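Local atomic coordinates of 433aa long hypothetical phosphoribosylglycinamide formyl transferase (Pyrococcus horikoshii, PDB entry 2DWC), a protein that belongs to the ATP-grasp family, joining a preATP-grasp domain, an ATP-grasp domain and a PurT-type C-terminal domain, and binds adenosine-5'-diphosphate. Residues B[30-41]-B[312-320]. Residues are numbered along the deposited sequence; the frame is centred on the assembly and turned at random.
Sequences LGKEIAIEAQRL and SEFALHLRA
Phe-314 and Leu-318, one helical turn apart, show how a helix from late in the chain can be fitted across one from its beginning. The Phe-314 ring is held between carbons of both helices: CB of Glu-33 makes a CH-pi contact over one face, 3.7 Å from the ring centroid, while CG of Glu-313 lies over the centre of the opposite face. Leu-30 meets the far end of the ring, its CD2 3.6 Å from Phe-314 CZ, and CG1 of Ile-34 packs against Phe-314 CB. Further along, with CG anti to its N (chi1 178°), Leu-318 extends CD2 across to the Ala-38 backbone, 3.4 Å from Ala-38 CA, a tight fit. Between these two side chains, Ala-315 CB rests on the aliphatic part of Glu-37, 3.5 Å from its CG.

Polar ends line one side of this apolar seam. Glu-33 bends at chi2 (-72°), and its OE2 accepts from a water 2.9 Å away that also bonds to OG of Ser-312, the N-cap residue; a second water links Glu-37 OE2 to Arg-319 NH1. Both carboxylates also form salt bridges to the second subunit, Glu-33 with its Arg-40 and Glu-37 with its Arg-374, so the pair borders the dimer interface.

The axes of helices 30-40 and 313-320 approach to 8.3 Å and cross at -62°. Ile-22 of strand 21-25, in the parallel sheet, touches Ile-34, Ala-38 and Leu-318, whereas Leu-304 of helix 303-306 touches Glu-33 and Phe-314; helix 30-40 and Ile-22 of the Rossmann-like N-terminal region pack against helix 313-322, which also touches strand 209-219 through Glu-313 and Ala-320.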
# COMPACT_ATOMS: atom_id res chain seq x y z
N LEU B 30 -4.14 5.40 11.10
CA LEU B 30 -3.34 4.23 11.43
C LEU B 30 -4.16 2.97 11.12
O LEU B 30 -3.66 2.02 10.50
CB LEU B 30 -2.94 4.31 12.92
CG LEU B 30 -2.18 5.60 13.29
CD1 LEU B 30 -1.54 5.34 14.67
CD2 LEU B 30 -1.07 5.98 12.28
N GLY B 31 -5.42 2.99 11.51
CA GLY B 31 -6.29 1.86 11.21
C GLY B 31 -6.47 1.69 9.70
O GLY B 31 -6.62 0.58 9.18
N LYS B 32 -6.48 2.81 8.97
CA LYS B 32 -6.66 2.71 7.52
C LYS B 32 -5.51 1.90 6.89
O LYS B 32 -5.76 1.08 5.99
CB LYS B 32 -6.68 4.13 6.90
CG LYS B 32 -6.93 4.15 5.41
CD LYS B 32 -6.92 5.64 4.92
CE LYS B 32 -7.59 5.76 3.58
NZ LYS B 32 -7.48 7.19 3.08
N GLU B 33 -4.26 2.17 7.31
CA GLU B 33 -3.14 1.41 6.77
C GLU B 33 -3.14 -0.06 7.22
O GLU B 33 -2.73 -0.96 6.44
CB GLU B 33 -1.80 2.13 7.07
CG GLU B 33 -1.61 3.35 6.12
CD GLU B 33 -1.28 2.96 4.66
OE1 GLU B 33 -1.41 3.85 3.77
OE2 GLU B 33 -0.87 1.79 4.38
N ILE B 34 -3.63 -0.36 8.43
CA ILE B 34 -3.74 -1.78 8.83
C ILE B 34 -4.82 -2.41 7.91
O ILE B 34 -4.67 -3.53 7.42
CB ILE B 34 -4.22 -1.91 10.29
CG1 ILE B 34 -3.13 -1.35 11.23
CG2 ILE B 34 -4.52 -3.40 10.64
CD1 ILE B 34 -3.62 -1.21 12.67
N ALA B 35 -5.89 -1.67 7.63
CA ALA B 35 -6.93 -2.22 6.77
C ALA B 35 -6.40 -2.49 5.37
O ALA B 35 -6.79 -3.47 4.72
CB ALA B 35 -8.15 -1.24 6.71
N ILE B 36 -5.55 -1.59 4.87
CA ILE B 36 -4.99 -1.78 3.53
C ILE B 36 -4.10 -3.03 3.49
O ILE B 36 -4.17 -3.82 2.54
CB ILE B 36 -4.20 -0.49 3.11
CG1 ILE B 36 -5.21 0.57 2.69
CG2 ILE B 36 -3.31 -0.77 1.88
CD1 ILE B 36 -4.58 1.94 2.49
N GLU B 37 -3.27 -3.26 4.50
CA GLU B 37 -2.48 -4.52 4.43
C GLU B 37 -3.38 -5.74 4.56
O GLU B 37 -3.18 -6.78 3.88
CB GLU B 37 -1.44 -4.55 5.53
CG GLU B 37 -0.56 -5.83 5.46
CD GLU B 37 0.27 -5.94 4.16
OE1 GLU B 37 0.58 -4.91 3.47
OE2 GLU B 37 0.65 -7.09 3.85
N ALA B 38 -4.40 -5.62 5.40
CA ALA B 38 -5.34 -6.77 5.53
C ALA B 38 -5.98 -7.06 4.17
O ALA B 38 -6.06 -8.20 3.72
CB ALA B 38 -6.41 -6.44 6.57
N GLN B 39 -6.48 -6.01 3.50
CA GLN B 39 -7.05 -6.23 2.16
C GLN B 39 -6.05 -6.84 1.22
O GLN B 39 -6.39 -7.68 0.40
CB GLN B 39 -7.53 -4.93 1.53
CG GLN B 39 -8.78 -4.39 2.27
CD GLN B 39 -10.08 -4.95 1.72
OE1 GLN B 39 -10.12 -5.98 1.06
NE2 GLN B 39 -11.18 -4.25 1.99
N ARG B 40 -4.80 -6.42 1.32
CA ARG B 40 -3.76 -6.98 0.48
C ARG B 40 -3.46 -8.47 0.73
O ARG B 40 -2.87 -9.12 -0.13
CB ARG B 40 -2.50 -6.15 0.60
CG ARG B 40 -2.54 -4.91 -0.30
CD ARG B 40 -1.35 -4.02 -0.02
NE ARG B 40 -1.17 -3.03 -1.11
CZ ARG B 40 -0.30 -2.04 -1.03
NH1 ARG B 40 0.44 -1.87 0.08
NH2 ARG B 40 -0.09 -1.28 -2.10
N LEU B 41 -3.92 -8.99 1.87
CA LEU B 41 -3.74 -10.41 2.23
C LEU B 41 -5.10 -11.14 2.16
O LEU B 41 -5.21 -12.29 2.57
CB LEU B 41 -3.18 -10.51 3.64
CG LEU B 41 -1.75 -10.03 3.83
CD1 LEU B 41 -1.34 -10.13 5.28
CD2 LEU B 41 -0.83 -10.91 2.99
N SER B 312 5.50 -2.12 6.71
CA SER B 312 5.39 -0.90 7.54
C SER B 312 4.95 -1.36 8.93
O SER B 312 4.61 -2.53 9.12
CB SER B 312 4.26 0.02 7.01
OG SER B 312 3.01 -0.65 7.24
N GLU B 313 4.92 -0.44 9.89
CA GLU B 313 4.50 -0.83 11.23
C GLU B 313 3.09 -1.41 11.20
O GLU B 313 2.73 -2.20 12.06
CB GLU B 313 4.55 0.37 12.24
CG GLU B 313 3.71 1.59 11.80
CD GLU B 313 3.44 2.56 12.97
OE1 GLU B 313 2.94 3.68 12.68
OE2 GLU B 313 3.70 2.19 14.15
N PHE B 314 2.27 -0.97 10.24
CA PHE B 314 0.88 -1.48 10.17
C PHE B 314 0.80 -2.92 9.74
O PHE B 314 -0.00 -3.70 10.30
CB PHE B 314 0.10 -0.55 9.22
CG PHE B 314 0.28 0.88 9.58
CD1 PHE B 314 -0.21 1.36 10.78
CD2 PHE B 314 1.04 1.73 8.76
CE1 PHE B 314 0.05 2.68 11.20
CE2 PHE B 314 1.30 3.04 9.14
CZ PHE B 314 0.81 3.53 10.37
N ALA B 315 1.62 -3.28 8.75
CA ALA B 315 1.68 -4.63 8.27
C ALA B 315 2.40 -5.51 9.31
O ALA B 315 2.06 -6.68 9.46
CB ALA B 315 2.45 -4.69 6.91
N LEU B 316 3.37 -4.93 10.03
CA LEU B 316 4.08 -5.73 11.07
C LEU B 316 3.06 -6.06 12.16
O LEU B 316 3.02 -7.17 12.66
CB LEU B 316 5.23 -4.94 11.69
CG LEU B 316 6.43 -4.82 10.73
CD1 LEU B 316 7.43 -3.81 11.29
CD2 LEU B 316 7.09 -6.21 10.54
N HIS B 317 2.26 -5.07 12.54
CA HIS B 317 1.24 -5.29 13.57
C HIS B 317 0.25 -6.34 13.10
O HIS B 317 -0.08 -7.26 13.84
CB HIS B 317 0.47 -3.98 13.82
CG HIS B 317 -0.36 -3.97 15.06
ND1 HIS B 317 0.13 -4.30 16.31
CD2 HIS B 317 -1.65 -3.60 15.25
CE1 HIS B 317 -0.82 -4.12 17.22
NE2 HIS B 317 -1.91 -3.69 16.60
N LEU B 318 -0.27 -6.18 11.89
CA LEU B 318 -1.27 -7.12 11.39
C LEU B 318 -0.72 -8.56 11.35
O LEU B 318 -1.39 -9.52 11.76
CB LEU B 318 -1.72 -6.71 9.98
CG LEU B 318 -2.73 -7.68 9.35
CD1 LEU B 318 -4.05 -7.63 10.14
CD2 LEU B 318 -2.97 -7.29 7.89
N ARG B 319 0.47 -8.70 10.80
CA ARG B 319 1.05 -10.05 10.74
C ARG B 319 1.20 -10.62 12.14
O ARG B 319 0.82 -11.77 12.39
CB ARG B 319 2.42 -10.00 10.02
CG ARG B 319 2.21 -9.83 8.47
CD ARG B 319 3.49 -9.50 7.74
NE ARG B 319 4.43 -10.62 7.80
CZ ARG B 319 5.05 -11.16 6.73
NH1 ARG B 319 4.83 -10.72 5.51
NH2 ARG B 319 5.94 -12.15 6.91
N ALA B 320 1.73 -9.82 13.04
CA ALA B 320 1.95 -10.32 14.39
C ALA B 320 0.64 -10.79 15.01
O ALA B 320 0.59 -11.87 15.57
CB ALA B 320 2.57 -9.22 15.30
O HOH W 1 1.15 -0.06 5.31
O HOH W 2 3.38 -8.44 4.45